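Local coordinates for protein glutaconate CoA-transferase subunit A (PDB 1POI) that transfers coenzyme A from acetyl-CoA to glutaconate and (R)-2-hydroxyglutarate, a step in the fermentation of glutamate by Acidaminococcus fermentans, at residues H110-G115 with V167-V172; G23-D28 with V104-W109; T187-G192 with E213-E218. One frame throughout, in Å; residues are numbered along the deposited sequence.

Interaction 1 of 3, residues H110-G115 with V167-V172; sequences HAAALG and VPVPQV
Ala112 and Val169 bring the two backbones closest, with their CA atoms 5.7 Å apart. Residues 110-114 are the last turn of helix 102-114, while 167-172 continues from strand 162-168 as an extended loop that passes beside the helix. No hydrogen bond joins the segments; the contact is small and apolar, burying 146 Å² in all. Val169 straddles the helix surface with its two methyl branches. CG1, anti to the backbone N (chi1 165°), presses on Ala112, 3.5 Å from its CA and 3.6 Å from its CB. CG2 points beside the backbone N and meets the methyl of the preceding helix residue, Ala111 CB, at 3.9 Å. Short side chains at both helix positions let the valine come down almost onto the helix backbone. Ala112 CB also sits 3.7 Å from the carbonyl O of Pro170, whose ring carbon CD is the more distant neighbour at 4.5 Å. From elsewhere in the chain, Ala203 of helix 197-203 packs on Ala112. Another face of the same turn meets a second copy of the subunit, where the His110 ring meets that of His110 of the other copy, planes at about 85°. Gly115, with positive phi, ends the helix in a Schellman motif: Leu116 N bonds back to Ala111 O, and Gly115 N makes a weak bond to Ala112 O. Here the helix and the loop both lie on the long connection in the Rossmann-like parallel sheet between edge strand 96-99 and strand 174-179, which lies next to central strand 19-22.

Interaction 2 of 3, residues G23-D28 with V104-W109; sequences GGFTTD and VIYMMW
Phe25 and Tyr106 meet where a type II' beta turn, Phe25 to Asp28, follows parallel strand 19-22 of the Rossmann-like sheet and faces helix 102-114. The turn is firmly closed: Phe25 N bonds to Asp28 O and Asp28 N to Phe25 O, the latter at 2.6 Å. Between the two backbones the spacing is loose. The nearest CA atoms, those of Phe25 and Tyr106, lie 11.2 Å apart, only 76 Å² is buried, and the gap is bridged by the long tyrosine side chain. Tyr106 CG lies anti to the carbonyl carbon (chi1 -84°), which sends the ring away from the helix toward the loop. The tight part is the phenol oxygen. Tyr106 OH touches Phe25 CD2 at 3.9 Å, the two side chains crossing at a slant, and stops 4.2 Å from the carbonyl O of Gly24, with no direct hydrogen bond. The contact is buried throughout, and Tyr106 OH and Gly24 O find their partners elsewhere in the chain. Tyr106 OH gives its proton to Gln196 OE1 and accepts a bond from Ala52 N, while Gln196 NE2 bonds to Gly24 O. The Gln196 amide thus links the loop at Gly24 to the helix, and two bonds fix the phenol group. Phe195 adds a ring against Phe25, their planes at about 40°. Within the helix, Trp109 CZ3 rests 4.0 Å above one face of the Tyr106 ring, offset toward its rim.

Interaction 3 of 3, residues T187-G192 with E213-E218; sequences TVRIWG and EIISDE
Arg189 lays one face of its guanidinium group against Ile215. The methyl CD1 of the isoleucine stands 4.2 Å above the guanidinium plane, offset toward its rim, with NH1 of Arg189 the atom nearest to it. Beyond its first torsion the arginine side chain is nearly extended, chi2 174°, which carries the charged group across to the other segment. The guanidinium nitrogens bond elsewhere: Arg189 NE bonds to Asn227 OD1, and NH2 makes a weak bond to Ile220 O. The second pair is looser. Trp191 swings its indole toward Glu213, whose carboxylate atom OE2 comes obliquely to within 4.5 Å of Trp191 CZ2. Glu213 is stretched out, CD anti to CA (chi2 -179°), so the carboxylate is held well clear of its own backbone. The indole N-H is not spent on this glutamate, since Trp191 NE1 bonds to Gln181 OE1. No hydrogen bond joins the two segments, and 105 Å² is buried between them. Strand 181-182 lies between them in the sheet and bonds through its backbone to Arg189 on one flank and to Glu213 and Ile215 on the other; the side chains of Arg189, Glu213 and Ile215 all touch Gln181. Pro306 of another copy of this subunit packs on Glu213 and Ile215. Ser216, next to Ile215, is N-cap of the short, weakly bonded helix that follows, its OG bonded to Glu219 N. The contact sits on a small mixed sheet whose outer strand 213-214 is only weakly bonded: side chains from this strand, from 188-189 and from the residues just after each meet across strand 181-182.

Overall arrangement
Following the chain, the three contacts come in series; none nests within or crosses another. Interaction 2 closes first, a loop of 75 residues containing strands 46-49, 66-71 and 96-99, and brings helix 102-114 back to the loop after strand 19-22. Interaction 1 then opens on the end of that same helix and closes over 51 residues that include most of the antiparallel sheet. The two touch, Pro170 CD lying 3.4 Å from Met108 O. Interaction 3 closes last, over 20 residues holding helix 197-203 and strand 206-211, joining outer strands 188-189 and 213-214 of the small mixed sheet; its centre is about 26 Å from that of interaction 1 and 22 Å from that of interaction 2.

Interaction 1 of 3, residues H110-G115 with V167-V172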
loop_
_atom_site.group_PDB
_atom_site.type_symbol
_atom_site.label_atom_id
_atom_site.label_comp_id
_atom_site.label_asym_id
_atom_site.label_seq_id
_atom_site.Cartn_x
_atom_site.Cartn_y
_atom_site.Cartn_z
ATOM N N HIS A 110 -17.588 -22.106 -14.862
ATOM C CA HIS A 110 -16.144 -22.158 -15.026
ATOM C C HIS A 110 -15.741 -22.845 -16.338
ATOM O O HIS A 110 -14.960 -22.280 -17.123
ATOM C CB HIS A 110 -15.455 -22.774 -13.799
ATOM C CG HIS A 110 -13.971 -22.574 -13.784
ATOM N ND1 HIS A 110 -13.085 -23.599 -13.535
ATOM C CD2 HIS A 110 -13.216 -21.484 -14.055
ATOM C CE1 HIS A 110 -11.850 -23.152 -13.651
ATOM N NE2 HIS A 110 -11.899 -21.869 -13.967
ATOM N N ALA A 111 -16.286 -24.031 -16.586
ATOM C CA ALA A 111 -16.038 -24.764 -17.820
ATOM C C ALA A 111 -16.369 -23.895 -19.031
ATOM O O ALA A 111 -15.728 -24.009 -20.073
ATOM C CB ALA A 111 -16.857 -25.990 -17.860
ATOM N N ALA A 112 -17.361 -23.019 -18.907
ATOM C CA ALA A 112 -17.714 -22.131 -20.016
ATOM C C ALA A 112 -16.597 -21.120 -20.253
ATOM O O ALA A 112 -16.157 -20.910 -21.380
ATOM C CB ALA A 112 -19.038 -21.416 -19.744
ATOM N N ALA A 113 -16.121 -20.504 -19.182
ATOM C CA ALA A 113 -15.048 -19.532 -19.309
ATOM C C ALA A 113 -13.831 -20.228 -19.902
ATOM O O ALA A 113 -13.049 -19.615 -20.628
ATOM C CB ALA A 113 -14.718 -18.940 -17.956
ATOM N N LEU A 114 -13.695 -21.514 -19.586
ATOM C CA LEU A 114 -12.577 -22.316 -20.061
ATOM C C LEU A 114 -12.667 -22.742 -21.526
ATOM O O LEU A 114 -11.655 -22.828 -22.202
ATOM C CB LEU A 114 -12.401 -23.556 -19.167
ATOM C CG LEU A 114 -11.346 -23.602 -18.044
ATOM C CD1 LEU A 114 -10.884 -22.204 -17.588
ATOM C CD2 LEU A 114 -11.910 -24.423 -16.879
ATOM N N GLY A 115 -13.864 -23.062 -21.998
ATOM C CA GLY A 115 -14.034 -23.484 -23.377
ATOM C C GLY A 115 -14.220 -24.987 -23.502
ATOM O O GLY A 115 -14.022 -25.561 -24.570
ATOM N N VAL A 167 -22.472 -32.789 -18.083
ATOM C CA VAL A 167 -23.368 -31.650 -17.971
ATOM C C VAL A 167 -23.113 -30.637 -19.085
ATOM O O VAL A 167 -21.974 -30.311 -19.390
ATOM C CB VAL A 167 -23.187 -30.994 -16.561
ATOM C CG1 VAL A 167 -23.708 -29.607 -16.534
ATOM C CG2 VAL A 167 -23.912 -31.792 -15.521
ATOM N N PRO A 168 -24.181 -30.106 -19.692
ATOM C CA PRO A 168 -24.007 -29.129 -20.770
ATOM C C PRO A 168 -23.406 -27.831 -20.269
ATOM O O PRO A 168 -23.858 -27.298 -19.259
ATOM C CB PRO A 168 -25.446 -28.875 -21.237
ATOM C CG PRO A 168 -26.187 -30.103 -20.803
ATOM C CD PRO A 168 -25.612 -30.351 -19.447
ATOM N N VAL A 169 -22.418 -27.315 -20.990
ATOM C CA VAL A 169 -21.781 -26.039 -20.654
ATOM C C VAL A 169 -22.748 -24.948 -21.146
ATOM O O VAL A 169 -23.157 -24.946 -22.305
ATOM C CB VAL A 169 -20.414 -25.931 -21.351
ATOM C CG1 VAL A 169 -19.913 -24.531 -21.333
ATOM C CG2 VAL A 169 -19.429 -26.808 -20.654
ATOM N N PRO A 170 -23.147 -24.027 -20.270
ATOM C CA PRO A 170 -24.075 -22.959 -20.634
ATOM C C PRO A 170 -23.503 -21.864 -21.539
ATOM O O PRO A 170 -22.320 -21.565 -21.479
ATOM C CB PRO A 170 -24.482 -22.409 -19.273
ATOM C CG PRO A 170 -23.203 -22.477 -18.513
ATOM C CD PRO A 170 -22.663 -23.852 -18.889
ATOM N N GLN A 171 -24.357 -21.272 -22.376
ATOM C CA GLN A 171 -23.972 -20.197 -23.292
ATOM C C GLN A 171 -24.622 -18.914 -22.802
ATOM O O GLN A 171 -25.807 -18.672 -22.999
ATOM C CB GLN A 171 -24.433 -20.525 -24.703
ATOM C CG GLN A 171 -23.835 -21.818 -25.211
ATOM C CD GLN A 171 -24.088 -22.033 -26.682
ATOM O OE1 GLN A 171 -23.522 -21.332 -27.534
ATOM N NE2 GLN A 171 -24.942 -23.003 -26.997
ATOM N N VAL A 172 -23.821 -18.082 -22.173
ATOM C CA VAL A 172 -24.302 -16.870 -21.573
ATOM C C VAL A 172 -24.254 -15.668 -22.510
ATOM O O VAL A 172 -23.181 -15.254 -22.954
ATOM C CB VAL A 172 -23.499 -16.612 -20.261
ATOM C CG1 VAL A 172 -24.054 -15.406 -19.515
ATOM C CG2 VAL A 172 -23.527 -17.876 -19.376
#

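Interaction 2 of 3, residues G23-D28 with V104-W109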
loop_
_atom_site.group_PDB
_atom_site.type_symbol
_atom_site.label_atom_id
_atom_site.label_comp_id
_atom_site.label_asym_id
_atom_site.label_seq_id
_atom_site.Cartn_x
_atom_site.Cartn_y
_atom_site.Cartn_z
ATOM N N GLY A 23 -23.569 -11.516 -11.305
ATOM C CA GLY A 23 -22.460 -11.728 -10.397
ATOM C C GLY A 23 -22.829 -11.668 -8.920
ATOM O O GLY A 23 -24.020 -11.604 -8.580
ATOM N N GLY A 24 -21.812 -11.739 -8.050
ATOM C CA GLY A 24 -22.015 -11.666 -6.612
ATOM C C GLY A 24 -22.484 -12.946 -5.964
ATOM O O GLY A 24 -22.885 -13.870 -6.652
ATOM N N PHE A 25 -22.444 -12.985 -4.634
ATOM C CA PHE A 25 -22.841 -14.150 -3.843
ATOM C C PHE A 25 -23.842 -13.666 -2.804
ATOM O O PHE A 25 -23.495 -12.845 -1.971
ATOM C CB PHE A 25 -21.614 -14.727 -3.133
ATOM C CG PHE A 25 -21.791 -16.137 -2.623
ATOM C CD1 PHE A 25 -22.530 -16.396 -1.478
ATOM C CD2 PHE A 25 -21.192 -17.202 -3.280
ATOM C CE1 PHE A 25 -22.673 -17.699 -0.994
ATOM C CE2 PHE A 25 -21.325 -18.500 -2.808
ATOM C CZ PHE A 25 -22.070 -18.745 -1.663
ATOM N N THR A 26 -25.061 -14.212 -2.852
ATOM C CA THR A 26 -26.186 -13.875 -1.960
ATOM C C THR A 26 -26.298 -12.409 -1.495
ATOM O O THR A 26 -26.807 -11.568 -2.251
ATOM C CB THR A 26 -26.360 -14.905 -0.811
ATOM O OG1 THR A 26 -25.187 -14.943 -0.001
ATOM C CG2 THR A 26 -26.579 -16.286 -1.387
ATOM N N THR A 27 -25.894 -12.088 -0.267
ATOM C CA THR A 27 -25.949 -10.689 0.185
ATOM C C THR A 27 -24.590 -10.013 0.043
ATOM O O THR A 27 -24.345 -8.980 0.664
ATOM C CB THR A 27 -26.381 -10.534 1.646
ATOM O OG1 THR A 27 -25.413 -11.154 2.503
ATOM C CG2 THR A 27 -27.730 -11.160 1.871
ATOM N N ASP A 28 -23.707 -10.589 -0.767
ATOM C CA ASP A 28 -22.376 -10.017 -0.980
ATOM C C ASP A 28 -22.144 -9.679 -2.464
ATOM O O ASP A 28 -22.236 -10.551 -3.325
ATOM C CB ASP A 28 -21.285 -10.975 -0.446
ATOM C CG ASP A 28 -19.875 -10.339 -0.412
ATOM O OD1 ASP A 28 -19.653 -9.231 -0.970
ATOM O OD2 ASP A 28 -18.967 -10.956 0.193
ATOM N N VAL A 104 -21.886 -27.910 -9.116
ATOM C CA VAL A 104 -22.040 -28.061 -10.556
ATOM C C VAL A 104 -22.288 -26.715 -11.232
ATOM O O VAL A 104 -21.704 -26.446 -12.269
ATOM C CB VAL A 104 -23.147 -29.066 -10.890
ATOM C CG1 VAL A 104 -23.481 -29.054 -12.371
ATOM C CG2 VAL A 104 -22.713 -30.435 -10.487
ATOM N N ILE A 105 -23.112 -25.857 -10.638
ATOM C CA ILE A 105 -23.376 -24.550 -11.221
ATOM C C ILE A 105 -22.107 -23.693 -11.340
ATOM O O ILE A 105 -21.852 -23.079 -12.372
ATOM C CB ILE A 105 -24.426 -23.781 -10.405
ATOM C CG1 ILE A 105 -25.787 -24.476 -10.501
ATOM C CG2 ILE A 105 -24.518 -22.310 -10.895
ATOM C CD1 ILE A 105 -26.611 -24.049 -11.682
ATOM N N TYR A 106 -21.327 -23.603 -10.270
ATOM C CA TYR A 106 -20.106 -22.804 -10.332
ATOM C C TYR A 106 -19.132 -23.461 -11.309
ATOM O O TYR A 106 -18.396 -22.773 -12.003
ATOM C CB TYR A 106 -19.527 -22.558 -8.926
ATOM C CG TYR A 106 -20.191 -21.375 -8.260
ATOM C CD1 TYR A 106 -19.764 -20.088 -8.539
ATOM C CD2 TYR A 106 -21.340 -21.534 -7.479
ATOM C CE1 TYR A 106 -20.471 -18.985 -8.082
ATOM C CE2 TYR A 106 -22.061 -20.440 -7.006
ATOM C CZ TYR A 106 -21.627 -19.167 -7.318
ATOM O OH TYR A 106 -22.362 -18.060 -6.928
ATOM N N MET A 107 -19.169 -24.787 -11.408
ATOM C CA MET A 107 -18.330 -25.481 -12.381
ATOM C C MET A 107 -18.800 -25.101 -13.802
ATOM O O MET A 107 -18.024 -24.554 -14.591
ATOM C CB MET A 107 -18.396 -27.010 -12.209
ATOM C CG MET A 107 -17.840 -27.520 -10.894
ATOM S SD MET A 107 -16.072 -27.901 -10.787
ATOM C CE MET A 107 -15.326 -26.696 -11.874
ATOM N N MET A 108 -20.074 -25.347 -14.100
ATOM C CA MET A 108 -20.657 -25.031 -15.402
ATOM C C MET A 108 -20.191 -23.691 -15.937
ATOM O O MET A 108 -19.761 -23.582 -17.079
ATOM C CB MET A 108 -22.182 -25.077 -15.330
ATOM C CG MET A 108 -22.716 -26.493 -15.104
ATOM S SD MET A 108 -24.488 -26.602 -14.879
ATOM C CE MET A 108 -25.066 -25.536 -16.109
ATOM N N TRP A 109 -20.255 -22.674 -15.102
ATOM C CA TRP A 109 -19.818 -21.356 -15.504
ATOM C C TRP A 109 -18.313 -21.406 -15.729
ATOM O O TRP A 109 -17.800 -20.831 -16.686
ATOM C CB TRP A 109 -20.136 -20.333 -14.411
ATOM C CG TRP A 109 -21.484 -19.682 -14.483
ATOM C CD1 TRP A 109 -22.143 -19.303 -15.610
ATOM C CD2 TRP A 109 -22.268 -19.191 -13.377
ATOM N NE1 TRP A 109 -23.273 -18.589 -15.281
ATOM C CE2 TRP A 109 -23.372 -18.506 -13.916
ATOM C CE3 TRP A 109 -22.133 -19.258 -11.985
ATOM C CZ2 TRP A 109 -24.341 -17.888 -13.112
ATOM C CZ3 TRP A 109 -23.101 -18.639 -11.188
ATOM C CH2 TRP A 109 -24.185 -17.966 -11.755
#

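Interaction 3 of 3, residues T187-G192 with E213-E218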
loop_
_atom_site.group_PDB
_atom_site.type_symbol
_atom_site.label_atom_id
_atom_site.label_comp_id
_atom_site.label_asym_id
_atom_site.label_seq_id
_atom_site.Cartn_x
_atom_site.Cartn_y
_atom_site.Cartn_z
ATOM N N THR A 187 -11.078 -2.246 -18.120
ATOM C CA THR A 187 -10.280 -2.987 -17.148
ATOM C C THR A 187 -11.014 -2.890 -15.793
ATOM O O THR A 187 -11.346 -1.785 -15.315
ATOM C CB THR A 187 -8.853 -2.444 -17.016
ATOM O OG1 THR A 187 -8.354 -2.063 -18.304
ATOM C CG2 THR A 187 -7.952 -3.515 -16.458
ATOM N N VAL A 188 -11.245 -4.056 -15.194
ATOM C CA VAL A 188 -11.984 -4.200 -13.945
ATOM C C VAL A 188 -11.195 -4.726 -12.748
ATOM O O VAL A 188 -10.501 -5.747 -12.847
ATOM C CB VAL A 188 -13.190 -5.124 -14.174
ATOM C CG1 VAL A 188 -13.896 -5.459 -12.877
ATOM C CG2 VAL A 188 -14.129 -4.472 -15.157
ATOM N N ARG A 189 -11.375 -4.046 -11.610
ATOM C CA ARG A 189 -10.734 -4.373 -10.334
ATOM C C ARG A 189 -11.801 -4.764 -9.309
ATOM O O ARG A 189 -12.613 -3.926 -8.927
ATOM C CB ARG A 189 -10.011 -3.139 -9.780
ATOM C CG ARG A 189 -8.504 -3.246 -9.677
ATOM C CD ARG A 189 -7.903 -1.908 -9.253
ATOM N NE ARG A 189 -6.544 -1.720 -9.770
ATOM C CZ ARG A 189 -5.700 -0.767 -9.372
ATOM N NH1 ARG A 189 -6.048 0.105 -8.428
ATOM N NH2 ARG A 189 -4.519 -0.638 -9.969
ATOM N N ILE A 190 -11.814 -6.029 -8.902
ATOM C CA ILE A 190 -12.729 -6.525 -7.883
ATOM C C ILE A 190 -11.919 -6.895 -6.602
ATOM O O ILE A 190 -11.199 -7.903 -6.597
ATOM C CB ILE A 190 -13.410 -7.824 -8.325
ATOM C CG1 ILE A 190 -14.237 -7.612 -9.597
ATOM C CG2 ILE A 190 -14.261 -8.388 -7.176
ATOM C CD1 ILE A 190 -14.899 -8.915 -10.085
ATOM N N TRP A 191 -12.009 -6.090 -5.540
ATOM C CA TRP A 191 -11.313 -6.393 -4.286
ATOM C C TRP A 191 -12.015 -7.573 -3.551
ATOM O O TRP A 191 -13.241 -7.674 -3.554
ATOM C CB TRP A 191 -11.352 -5.193 -3.373
ATOM C CG TRP A 191 -11.025 -3.877 -3.995
ATOM C CD1 TRP A 191 -10.325 -3.644 -5.147
ATOM C CD2 TRP A 191 -11.351 -2.589 -3.457
ATOM N NE1 TRP A 191 -10.187 -2.281 -5.356
ATOM C CE2 TRP A 191 -10.806 -1.613 -4.333
ATOM C CE3 TRP A 191 -12.047 -2.166 -2.326
ATOM C CZ2 TRP A 191 -10.937 -0.242 -4.103
ATOM C CZ3 TRP A 191 -12.179 -0.807 -2.105
ATOM C CH2 TRP A 191 -11.624 0.144 -2.991
ATOM N N GLY A 192 -11.252 -8.445 -2.906
ATOM C CA GLY A 192 -11.876 -9.556 -2.218
ATOM C C GLY A 192 -12.239 -10.665 -3.182
ATOM O O GLY A 192 -11.883 -10.591 -4.341
ATOM N N GLU A 213 -16.354 3.227 -8.757
ATOM C CA GLU A 213 -15.596 4.327 -9.306
ATOM C C GLU A 213 -14.870 3.937 -10.571
ATOM O O GLU A 213 -14.625 2.765 -10.827
ATOM C CB GLU A 213 -14.620 4.880 -8.289
ATOM C CG GLU A 213 -13.810 3.820 -7.604
ATOM C CD GLU A 213 -12.865 4.404 -6.589
ATOM O OE1 GLU A 213 -12.515 5.606 -6.727
ATOM O OE2 GLU A 213 -12.486 3.646 -5.664
ATOM N N ILE A 214 -14.517 4.956 -11.333
ATOM C CA ILE A 214 -13.838 4.824 -12.597
ATOM C C ILE A 214 -12.512 5.562 -12.484
ATOM O O ILE A 214 -12.482 6.721 -12.050
ATOM C CB ILE A 214 -14.715 5.489 -13.740
ATOM C CG1 ILE A 214 -16.035 4.713 -13.911
ATOM C CG2 ILE A 214 -13.943 5.591 -15.059
ATOM C CD1 ILE A 214 -16.942 5.241 -15.004
ATOM N N ILE A 215 -11.419 4.888 -12.834
ATOM C CA ILE A 215 -10.091 5.516 -12.822
ATOM C C ILE A 215 -9.492 5.474 -14.236
ATOM O O ILE A 215 -9.876 4.627 -15.064
ATOM C CB ILE A 215 -9.112 4.852 -11.815
ATOM C CG1 ILE A 215 -9.313 3.340 -11.762
ATOM C CG2 ILE A 215 -9.287 5.457 -10.424
ATOM C CD1 ILE A 215 -8.210 2.635 -11.018
ATOM N N SER A 216 -8.567 6.387 -14.517
ATOM C CA SER A 216 -7.940 6.461 -15.822
ATOM C C SER A 216 -7.260 5.171 -16.181
ATOM O O SER A 216 -6.902 4.387 -15.306
ATOM C CB SER A 216 -6.916 7.585 -15.868
ATOM O OG SER A 216 -5.771 7.286 -15.095
ATOM N N ASP A 217 -7.030 4.970 -17.471
ATOM C CA ASP A 217 -6.376 3.758 -17.935
ATOM C C ASP A 217 -4.967 3.772 -17.448
ATOM O O ASP A 217 -4.489 2.750 -16.975
ATOM C CB ASP A 217 -6.379 3.655 -19.454
ATOM C CG ASP A 217 -7.761 3.463 -20.021
ATOM O OD1 ASP A 217 -8.530 2.610 -19.509
ATOM O OD2 ASP A 217 -8.057 4.183 -20.991
ATOM N N GLU A 218 -4.305 4.924 -17.539
ATOM C CA GLU A 218 -2.930 5.029 -17.056
ATOM C C GLU A 218 -2.833 4.538 -15.599
ATOM O O GLU A 218 -2.004 3.696 -15.280
ATOM C CB GLU A 218 -2.384 6.455 -17.178
ATOM C CG GLU A 218 -1.112 6.654 -16.338
ATOM C CD GLU A 218 -0.229 7.818 -16.788
ATOM O OE1 GLU A 218 -0.718 8.973 -16.849
ATOM O OE2 GLU A 218 0.975 7.573 -17.058
#